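Local coordinates for putative periplasmic or exported protein (Salmonella enterica subsp. enterica serovar Typhimurium, PDB 4GQZ), which probably binds copper in the bacterial periplasm and contributes to copper resistance, and forms a V-shaped dimer, at residues S4-S7 and A8-Q12; A16-T19 and V20-V24; K48-G52 and E53-T57; G88-P91 and N92-F95. One frame throughout, in Å; residues are numbered along the deposited sequence.

Contact 1 of 4, residues S4-S7 and A8-Q12; sequences SSES and AFLAQ
Residues 5-12 form a short helix with Ser-4 as its N-cap, and four successive i to i+4 backbone hydrogen bonds join 4-7 to 8-12. Ala-8 N donates to Ser-4 O at 3.0 Å, Phe-9 N to Ser-5 O at 2.8 Å, Leu-10 N to Glu-6 O at 3.1 Å and Ala-11 N to Ser-7 O at 3.2 Å. At the cap, Ser-4 OG accepts from Ser-7 N at 3.0 Å, with an N-H...O angle of 160°, and so occupies one of the amides that the first turn cannot satisfy from within. This helix packs against the second subunit: Ser-4 OG also bonds to Ile-55 O of the second subunit, and Ser-7 OG to Thr-57 OG1 and Ile-55 O of that subunit. Phe-9 swings out from the backbone with CG opposite N (chi1 180°), which carries its ring away from 4-7 to meet the rings of Tyr-56 and His-13 in its own chain; Phe-9 CB lies 3.4 Å from both Ser-5 O and Glu-6 O. Glu-6 lies one turn before Leu-10, and the bend in its chain at chi2 (-96°) turns the carboxylate forward, toward the leucine methyls. One oxygen, OE1, bonds to Thr-57 N of the second subunit. The other rests beside the methyls, Glu-6 OE2 standing 3.5 Å from Leu-10 CD2.

Contact 2 of 4, residues A16-T19 and V20-V24; sequences AGKT and VEQIV
A capping box opens the helix 20-28, with Thr-19 as the N-cap and Gln-22 as its partner three residues on. Each side chain of the pair takes the backbone N-H of the other: Gln-22 N donates to Thr-19 OG1 at 3.2 Å, and Thr-19 N donates to Gln-22 OE1 at 2.9 Å. Both bonds are fairly straight at hydrogen, although Thr-19 N lies tilted 34° from the plane of the amide carbonyl it reaches. The threonine hydroxyl stands between its own N and carbonyl carbon (chi1 67°), facing the first turn, and Gln-22 CG comes within 3.1 Å of Thr-19 OG1. The glutamine chain, extended beyond CG, runs past the hydroxyl, and Gln-22 OE1 lies 3.4 Å from Lys-18 CA. Behind the box, Ile-23 N donates to Thr-19 O at 3.0 Å, the first regular helical bond, while Ile-23 CG1 packs on Lys-18 CB at 3.8 Å. Across the dimer, Thr-19 touches Gly-61 of the second subunit, and Val-20 and Ile-23 touch its Pro-59. A water bonded to Gly-17 O gives its other hydrogen to Gln-22 OE1, which thus accepts twice; together the two bonds would restrict rotation of the amide and tie the preceding loop to the helix start.

Contact 3 of 4, residues K48-G52 and E53-T57; sequences KLSDG and EQIYT
Leu-49 and Tyr-56 face each other as an antiparallel hydrogen-bonded pair near the closed end of the hairpin formed by strands 46-50 and 55-59, at one margin of a four-stranded antiparallel sheet. Both bonds of the pair are short and straight: Leu-49 N donates to Tyr-56 O at 2.8 Å, and Tyr-56 N donates to Leu-49 O at 2.7 Å with an N-H...O angle of 174°. Lys-48 and Thr-57 make the neighbouring non-hydrogen-bonded pair, and the local strand directions differ by 150°. CA-H...O contacts supplement the amide bonds, among them Lys-48 CA to Tyr-56 O at 3.4 Å and Ile-55 CA to Leu-49 O at 3.3 Å. Leu-49 and Tyr-56 project from the same face of this beta hairpin, onto the helix 5-12, where Leu-49 touches Phe-9 and Tyr-56 touches Ser-5 and Glu-6. The tyrosine CG stands opposite its carbonyl carbon (chi1 -50°), bringing CD2 of the ring to 3.8 Å from Leu-49 O. On the reverse face, Lys-48 CB meets the Ile-55 CG2 branch at 4.2 Å. In the connecting turn, Ser-50 OG lies beside Gln-54 O and Gly-52 O, though the very short separations are doubtful. Asp-51, at the turn, sends OD2 to Gln-12 NE2. The outward edge of strand 55-59 meets the helix start of the second subunit, Gln-54 packing on Ser-4 of that subunit.

Contact 4 of 4, residues G88-P91 and N92-F95; sequences GEMP and NKPF
The Phe-95 ring receives the selenium of Met-90, a selenomethionine, at its edge and in its plane, a Met-aromatic contact between the loop 88-91 and the start of strand 94-101. The selenium lies 5.2 Å from the ring centroid and 87° off the ring normal. Around the rim the approach is made at the far end of the ring: Met-90 SE and Met-90 CE are each 4.0 Å from Phe-95 CZ, the methyl standing obliquely to the ring. The methionine chain runs straight to selenium and then bends at chi3 (69°), which turns CE back beside the CZ and CE1 corner. Elsewhere in the chain, Tyr-136 of strand 129-136 meets both the phenylalanine ring and the Met-90 side chain, so the contact lies at the start of a strand of the five-stranded antiparallel sheet, beside its partner strand 129-136. Between the two residues the chain doubles round Asn-92, whose backbone angles are positive (phi 45°). Ser-114 OG hydrogen-bonds to Met-90 O and to Lys-93 N, holding both sides of the bend. Lys-93 turns at chi2 and runs away from the bend to Tyr-136 OH, while nearer the backbone Lys-93 CG lies 3.3 Å from Pro-91 O.

How the contacts relate
The four contacts follow one another in series along the chain. Contacts 1 and 2 lie on successive helices, 5-12 and 20-28, with centres 13 Å apart, and meet where Ala-11 packs on Ala-16. Contact 3, the hairpin of strands 46-50 and 55-59, sits 11 Å from contact 1 between centres and carries the helix 5-12 on one face; its nearest atoms lie about 5 Å from those of contact 2, without touching. All three reach the second subunit, so this end of the chain supplies dimer interface. Contact 4 leads into the separate five-stranded sheet, its centre 32 Å from that of contact 1, and touches no other chain of the assembly.

Contact 1 of 4, residues S4-S7 and A8-Q12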
loop_
_atom_site.group_PDB
_atom_site.type_symbol
_atom_site.label_atom_id
_atom_site.label_comp_id
_atom_site.label_asym_id
_atom_site.label_seq_id
_atom_site.Cartn_x
_atom_site.Cartn_y
_atom_site.Cartn_z
ATOM N N SER B 4 -2.926 -18.204 9.521
ATOM C CA SER B 4 -3.912 -18.522 8.491
ATOM C C SER B 4 -3.282 -19.185 7.264
ATOM O O SER B 4 -2.063 -19.120 7.065
ATOM C CB SER B 4 -4.633 -17.255 8.054
ATOM O OG SER B 4 -3.718 -16.314 7.514
ATOM N N SER B 5 -4.113 -19.823 6.437
ATOM C CA SER B 5 -3.659 -20.335 5.149
ATOM C C SER B 5 -3.097 -19.203 4.304
ATOM O O SER B 5 -2.124 -19.386 3.563
ATOM C CB SER B 5 -4.813 -21.015 4.397
ATOM O OG SER B 5 -5.235 -22.188 5.062
ATOM N N GLU B 6 -3.722 -18.033 4.418
ATOM C CA GLU B 6 -3.286 -16.848 3.692
ATOM C C GLU B 6 -1.881 -16.460 4.098
ATOM O O GLU B 6 -1.013 -16.227 3.243
ATOM C CB GLU B 6 -4.264 -15.679 3.924
ATOM C CG GLU B 6 -3.828 -14.347 3.279
ATOM C CD GLU B 6 -3.096 -13.429 4.255
ATOM O OE1 GLU B 6 -3.373 -13.517 5.471
ATOM O OE2 GLU B 6 -2.250 -12.612 3.804
ATOM N N SER B 7 -1.645 -16.393 5.404
ATOM C CA SER B 7 -0.307 -16.045 5.891
ATOM C C SER B 7 0.718 -17.078 5.451
ATOM O O SER B 7 1.823 -16.737 5.031
ATOM C CB SER B 7 -0.303 -15.924 7.412
ATOM O OG SER B 7 -1.023 -14.776 7.810
ATOM N N ALA B 8 0.341 -18.347 5.521
ATOM C CA ALA B 8 1.253 -19.405 5.103
ATOM C C ALA B 8 1.554 -19.353 3.595
ATOM O O ALA B 8 2.690 -19.605 3.186
ATOM C CB ALA B 8 0.726 -20.773 5.517
ATOM N N PHE B 9 0.546 -19.024 2.782
ATOM C CA PHE B 9 0.728 -18.883 1.332
ATOM C C PHE B 9 1.807 -17.850 1.063
ATOM O O PHE B 9 2.726 -18.090 0.289
ATOM C CB PHE B 9 -0.588 -18.445 0.665
ATOM C CG PHE B 9 -0.494 -18.263 -0.836
ATOM C CD1 PHE B 9 -0.098 -17.054 -1.376
ATOM C CD2 PHE B 9 -0.823 -19.306 -1.700
ATOM C CE1 PHE B 9 -0.013 -16.877 -2.749
ATOM C CE2 PHE B 9 -0.747 -19.138 -3.077
ATOM C CZ PHE B 9 -0.337 -17.920 -3.600
ATOM N N LEU B 10 1.687 -16.697 1.714
ATOM C CA LEU B 10 2.683 -15.631 1.576
ATOM C C LEU B 10 4.103 -16.138 1.860
ATOM O O LEU B 10 5.025 -15.914 1.077
ATOM C CB LEU B 10 2.328 -14.447 2.486
ATOM C CG LEU B 10 1.515 -13.310 1.873
ATOM C CD1 LEU B 10 0.316 -13.832 1.160
ATOM C CD2 LEU B 10 1.081 -12.324 2.915
ATOM N N ALA B 11 4.260 -16.856 2.968
ATOM C CA ALA B 11 5.560 -17.368 3.388
ATOM C C ALA B 11 6.181 -18.342 2.386
ATOM O O ALA B 11 7.396 -18.341 2.191
ATOM C CB ALA B 11 5.443 -18.012 4.758
ATOM N N GLN B 12 5.353 -19.167 1.749
ATOM C CA GLN B 12 5.854 -20.249 0.898
ATOM C C GLN B 12 6.120 -19.828 -0.546
ATOM O O GLN B 12 6.730 -20.580 -1.311
ATOM C CB GLN B 12 4.877 -21.434 0.905
ATOM C CG GLN B 12 3.541 -21.131 0.228
ATOM C CD GLN B 12 2.744 -22.382 -0.130
ATOM O OE1 GLN B 12 3.256 -23.507 -0.073
ATOM N NE2 GLN B 12 1.478 -22.185 -0.509
#

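Contact 2 of 4, residues A16-T19 and V20-V24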
loop_
_atom_site.group_PDB
_atom_site.type_symbol
_atom_site.label_atom_id
_atom_site.label_comp_id
_atom_site.label_asym_id
_atom_site.label_seq_id
_atom_site.Cartn_x
_atom_site.Cartn_y
_atom_site.Cartn_z
ATOM N N ALA B 16 6.364 -12.951 1.962
ATOM C CA ALA B 16 6.257 -12.439 3.333
ATOM C C ALA B 16 7.256 -11.318 3.666
ATOM O O ALA B 16 8.406 -11.344 3.226
ATOM C CB ALA B 16 6.384 -13.581 4.337
ATOM N N GLY B 17 6.805 -10.326 4.428
ATOM C CA GLY B 17 7.663 -9.208 4.799
ATOM C C GLY B 17 7.739 -8.090 3.767
ATOM O O GLY B 17 8.137 -6.967 4.096
ATOM N N LYS B 18 7.364 -8.391 2.522
ATOM C CA LYS B 18 7.350 -7.385 1.456
ATOM C C LYS B 18 6.161 -6.432 1.571
ATOM O O LYS B 18 5.088 -6.820 2.033
ATOM C CB LYS B 18 7.278 -8.064 0.082
ATOM C CG LYS B 18 8.539 -8.788 -0.383
ATOM C CD LYS B 18 8.241 -9.549 -1.677
ATOM C CE LYS B 18 9.457 -10.306 -2.204
ATOM N NZ LYS B 18 10.450 -9.404 -2.859
ATOM N N THR B 19 6.341 -5.192 1.122
ATOM C CA THR B 19 5.206 -4.284 0.966
ATOM C C THR B 19 4.331 -4.807 -0.164
ATOM O O THR B 19 4.762 -5.663 -0.952
ATOM C CB THR B 19 5.623 -2.844 0.609
ATOM O OG1 THR B 19 6.209 -2.819 -0.698
ATOM C CG2 THR B 19 6.587 -2.269 1.633
ATOM N N VAL B 20 3.103 -4.315 -0.249
ATOM C CA VAL B 20 2.214 -4.848 -1.272
ATOM C C VAL B 20 2.716 -4.505 -2.691
ATOM O O VAL B 20 2.593 -5.326 -3.618
ATOM C CB VAL B 20 0.726 -4.488 -0.990
ATOM C CG1 VAL B 20 0.494 -2.997 -1.091
ATOM C CG2 VAL B 20 -0.203 -5.267 -1.904
ATOM N N GLU B 21 3.326 -3.331 -2.854
ATOM C CA GLU B 21 3.944 -2.958 -4.127
ATOM C C GLU B 21 5.079 -3.901 -4.527
ATOM O O GLU B 21 5.195 -4.292 -5.694
ATOM C CB GLU B 21 4.480 -1.524 -4.093
ATOM C CG GLU B 21 3.409 -0.452 -4.024
ATOM C CD GLU B 21 3.884 0.899 -4.550
ATOM O OE1 GLU B 21 5.037 1.001 -5.051
ATOM O OE2 GLU B 21 3.087 1.872 -4.470
ATOM N N GLN B 22 5.933 -4.239 -3.565
ATOM C CA GLN B 22 7.016 -5.181 -3.815
ATOM C C GLN B 22 6.465 -6.549 -4.201
ATOM O O GLN B 22 7.053 -7.243 -5.025
ATOM C CB GLN B 22 7.941 -5.293 -2.590
ATOM C CG GLN B 22 8.626 -3.978 -2.214
ATOM C CD GLN B 22 9.374 -4.037 -0.875
ATOM O OE1 GLN B 22 9.005 -4.781 0.038
ATOM N NE2 GLN B 22 10.434 -3.246 -0.762
ATOM N N ILE B 23 5.335 -6.941 -3.621
ATOM C CA ILE B 23 4.734 -8.238 -3.978
ATOM C C ILE B 23 4.225 -8.206 -5.419
ATOM O O ILE B 23 4.531 -9.097 -6.216
ATOM C CB ILE B 23 3.554 -8.607 -3.069
ATOM C CG1 ILE B 23 4.027 -8.822 -1.631
ATOM C CG2 ILE B 23 2.854 -9.865 -3.571
ATOM C CD1 ILE B 23 2.883 -9.024 -0.647
ATOM N N VAL B 24 3.422 -7.191 -5.736
ATOM C CA VAL B 24 2.905 -7.009 -7.092
ATOM C C VAL B 24 4.036 -6.923 -8.108
ATOM O O VAL B 24 4.034 -7.673 -9.113
ATOM C CB VAL B 24 1.974 -5.785 -7.161
ATOM C CG1 VAL B 24 1.598 -5.459 -8.603
ATOM C CG2 VAL B 24 0.726 -6.049 -6.326
HETATM O O HOH W 1 9.590 -4.500 2.877
#

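Contact 3 of 4, residues K48-G52 and E53-T57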
loop_
_atom_site.group_PDB
_atom_site.type_symbol
_atom_site.label_atom_id
_atom_site.label_comp_id
_atom_site.label_asym_id
_atom_site.label_seq_id
_atom_site.Cartn_x
_atom_site.Cartn_y
_atom_site.Cartn_z
ATOM N N LYS B 48 -5.431 -10.427 -5.833
ATOM C CA LYS B 48 -6.073 -11.716 -5.510
ATOM C C LYS B 48 -5.119 -12.858 -5.786
ATOM O O LYS B 48 -4.566 -12.963 -6.882
ATOM C CB LYS B 48 -7.341 -11.937 -6.336
ATOM C CG LYS B 48 -8.391 -10.850 -6.234
ATOM C CD LYS B 48 -9.488 -11.115 -7.284
ATOM C CE LYS B 48 -10.472 -9.955 -7.410
ATOM N NZ LYS B 48 -11.285 -10.071 -8.665
ATOM N N LEU B 49 -4.942 -13.735 -4.803
ATOM C CA LEU B 49 -3.991 -14.829 -4.948
ATOM C C LEU B 49 -4.686 -16.147 -4.684
ATOM O O LEU B 49 -5.576 -16.226 -3.837
ATOM C CB LEU B 49 -2.833 -14.680 -3.962
ATOM C CG LEU B 49 -1.978 -13.417 -4.025
ATOM C CD1 LEU B 49 -1.101 -13.292 -2.758
ATOM C CD2 LEU B 49 -1.135 -13.425 -5.273
ATOM N N SER B 50 -4.267 -17.184 -5.407
ATOM C CA SER B 50 -4.824 -18.515 -5.190
ATOM C C SER B 50 -3.840 -19.652 -5.482
ATOM O O SER B 50 -3.024 -19.560 -6.404
ATOM C CB SER B 50 -6.115 -18.690 -5.985
ATOM O OG SER B 50 -6.802 -19.862 -5.557
ATOM N N ASP B 51 -3.945 -20.718 -4.683
ATOM C CA ASP B 51 -3.109 -21.918 -4.776
ATOM C C ASP B 51 -3.957 -23.037 -5.373
ATOM O O ASP B 51 -3.456 -24.094 -5.764
ATOM C CB ASP B 51 -2.656 -22.331 -3.357
ATOM C CG ASP B 51 -1.415 -23.222 -3.358
ATOM O OD1 ASP B 51 -1.205 -23.972 -4.340
ATOM O OD2 ASP B 51 -0.650 -23.175 -2.365
ATOM N N GLY B 52 -5.255 -22.792 -5.437
ATOM C CA GLY B 52 -6.205 -23.801 -5.856
ATOM C C GLY B 52 -7.562 -23.145 -5.919
ATOM O O GLY B 52 -7.688 -22.058 -6.484
ATOM N N GLU B 53 -8.573 -23.780 -5.331
ATOM C CA GLU B 53 -9.918 -23.204 -5.338
ATOM C C GLU B 53 -10.011 -21.943 -4.475
ATOM O O GLU B 53 -10.821 -21.045 -4.752
ATOM C CB GLU B 53 -10.938 -24.239 -4.860
ATOM C CG GLU B 53 -12.404 -23.870 -5.115
ATOM C CD GLU B 53 -13.324 -25.050 -4.875
ATOM O OE1 GLU B 53 -14.539 -24.848 -4.665
ATOM O OE2 GLU B 53 -12.820 -26.194 -4.890
ATOM N N GLN B 54 -9.159 -21.886 -3.449
ATOM C CA GLN B 54 -9.233 -20.891 -2.375
ATOM C C GLN B 54 -8.493 -19.587 -2.692
ATOM O O GLN B 54 -7.350 -19.612 -3.142
ATOM C CB GLN B 54 -8.654 -21.512 -1.106
ATOM C CG GLN B 54 -8.820 -20.687 0.135
ATOM C CD GLN B 54 -8.868 -21.538 1.391
ATOM O OE1 GLN B 54 -7.836 -21.814 2.012
ATOM N NE2 GLN B 54 -10.072 -21.959 1.773
ATOM N N ILE B 55 -9.135 -18.456 -2.417
ATOM C CA ILE B 55 -8.624 -17.160 -2.843
ATOM C C ILE B 55 -8.307 -16.242 -1.678
ATOM O O ILE B 55 -9.116 -16.085 -0.763
ATOM C CB ILE B 55 -9.652 -16.448 -3.742
ATOM C CG1 ILE B 55 -10.118 -17.397 -4.847
ATOM C CG2 ILE B 55 -9.065 -15.164 -4.327
ATOM C CD1 ILE B 55 -11.625 -17.340 -5.112
ATOM N N TYR B 56 -7.136 -15.614 -1.727
ATOM C CA TYR B 56 -6.725 -14.668 -0.699
ATOM C C TYR B 56 -6.737 -13.301 -1.328
ATOM O O TYR B 56 -6.442 -13.180 -2.518
ATOM C CB TYR B 56 -5.318 -15.001 -0.201
ATOM C CG TYR B 56 -5.158 -16.466 0.168
ATOM C CD1 TYR B 56 -5.940 -17.038 1.157
ATOM C CD2 TYR B 56 -4.224 -17.270 -0.484
ATOM C CE1 TYR B 56 -5.806 -18.396 1.492
ATOM C CE2 TYR B 56 -4.078 -18.616 -0.160
ATOM C CZ TYR B 56 -4.876 -19.165 0.829
ATOM O OH TYR B 56 -4.728 -20.493 1.135
ATOM N N THR B 57 -7.087 -12.278 -0.551
ATOM C CA THR B 57 -7.133 -10.907 -1.065
ATOM C C THR B 57 -6.307 -9.943 -0.231
ATOM O O THR B 57 -6.534 -9.792 0.975
ATOM C CB THR B 57 -8.571 -10.357 -1.146
ATOM O OG1 THR B 57 -9.188 -10.425 0.146
ATOM C CG2 THR B 57 -9.397 -11.152 -2.148
#

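Contact 4 of 4, residues G88-P91 and N92-F95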
loop_
_atom_site.group_PDB
_atom_site.type_symbol
_atom_site.label_atom_id
_atom_site.label_comp_id
_atom_site.label_asym_id
_atom_site.label_seq_id
_atom_site.Cartn_x
_atom_site.Cartn_y
_atom_site.Cartn_z
ATOM N N GLY B 88 2.166 -10.975 -23.051
ATOM C CA GLY B 88 2.107 -9.941 -24.073
ATOM C C GLY B 88 3.017 -10.296 -25.239
ATOM O O GLY B 88 3.907 -11.156 -25.123
ATOM N N GLU B 89 2.803 -9.611 -26.362
ATOM C CA GLU B 89 3.547 -9.852 -27.594
ATOM C C GLU B 89 5.013 -9.427 -27.519
ATOM O O GLU B 89 5.849 -9.953 -28.255
ATOM C CB GLU B 89 2.868 -9.105 -28.752
ATOM C CG GLU B 89 3.226 -9.603 -30.150
ATOM C CD GLU B 89 2.435 -8.889 -31.238
ATOM O OE1 GLU B 89 2.807 -7.734 -31.577
ATOM O OE2 GLU B 89 1.454 -9.489 -31.746
HETATM N N MSE B 90 5.333 -8.462 -26.661
HETATM C CA MSE B 90 6.665 -7.850 -26.715
HETATM C C MSE B 90 7.483 -7.898 -25.413
HETATM O O MSE B 90 7.724 -6.855 -24.796
HETATM C CB MSE B 90 6.558 -6.391 -27.180
HETATM C CG MSE B 90 5.673 -6.176 -28.399
HETATM SE SE MSE B 90 5.572 -4.290 -28.956
HETATM C CE MSE B 90 7.414 -4.044 -29.604
ATOM N N PRO B 91 7.949 -9.094 -25.018
ATOM C CA PRO B 91 8.762 -9.225 -23.802
ATOM C C PRO B 91 10.140 -8.608 -23.948
ATOM O O PRO B 91 10.662 -8.515 -25.064
ATOM C CB PRO B 91 8.915 -10.741 -23.647
ATOM C CG PRO B 91 8.712 -11.288 -25.041
ATOM C CD PRO B 91 7.645 -10.404 -25.613
ATOM N N ASN B 92 10.719 -8.210 -22.819
ATOM C CA ASN B 92 12.093 -7.711 -22.755
ATOM C C ASN B 92 12.473 -6.711 -23.841
ATOM O O ASN B 92 13.521 -6.835 -24.476
ATOM C CB ASN B 92 13.076 -8.883 -22.732
ATOM C CG ASN B 92 12.877 -9.775 -21.522
ATOM O OD1 ASN B 92 12.812 -9.291 -20.388
ATOM N ND2 ASN B 92 12.760 -11.079 -21.753
ATOM N N LYS B 93 11.619 -5.716 -24.046
ATOM C CA LYS B 93 11.884 -4.683 -25.036
ATOM C C LYS B 93 11.988 -3.351 -24.317
ATOM O O LYS B 93 11.336 -3.155 -23.310
ATOM C CB LYS B 93 10.764 -4.640 -26.088
ATOM C CG LYS B 93 10.737 -5.843 -27.059
ATOM C CD LYS B 93 12.003 -5.893 -27.898
ATOM C CE LYS B 93 11.974 -7.006 -28.954
ATOM N NZ LYS B 93 10.986 -6.719 -30.030
ATOM N N PRO B 94 12.824 -2.437 -24.826
ATOM C CA PRO B 94 12.922 -1.120 -24.196
ATOM C C PRO B 94 11.836 -0.203 -24.718
ATOM O O PRO B 94 11.637 -0.121 -25.927
ATOM C CB PRO B 94 14.298 -0.625 -24.653
ATOM C CG PRO B 94 14.502 -1.267 -25.989
ATOM C CD PRO B 94 13.822 -2.621 -25.894
ATOM N N PHE B 95 11.130 0.473 -23.824
ATOM C CA PHE B 95 10.105 1.419 -24.249
ATOM C C PHE B 95 10.342 2.789 -23.621
ATOM O O PHE B 95 10.991 2.893 -22.582
ATOM C CB PHE B 95 8.714 0.915 -23.847
ATOM C CG PHE B 95 8.286 -0.336 -24.564
ATOM C CD1 PHE B 95 7.662 -0.263 -25.800
ATOM C CD2 PHE B 95 8.508 -1.588 -23.999
ATOM C CE1 PHE B 95 7.271 -1.426 -26.464
ATOM C CE2 PHE B 95 8.117 -2.746 -24.643
ATOM C CZ PHE B 95 7.500 -2.671 -25.883
#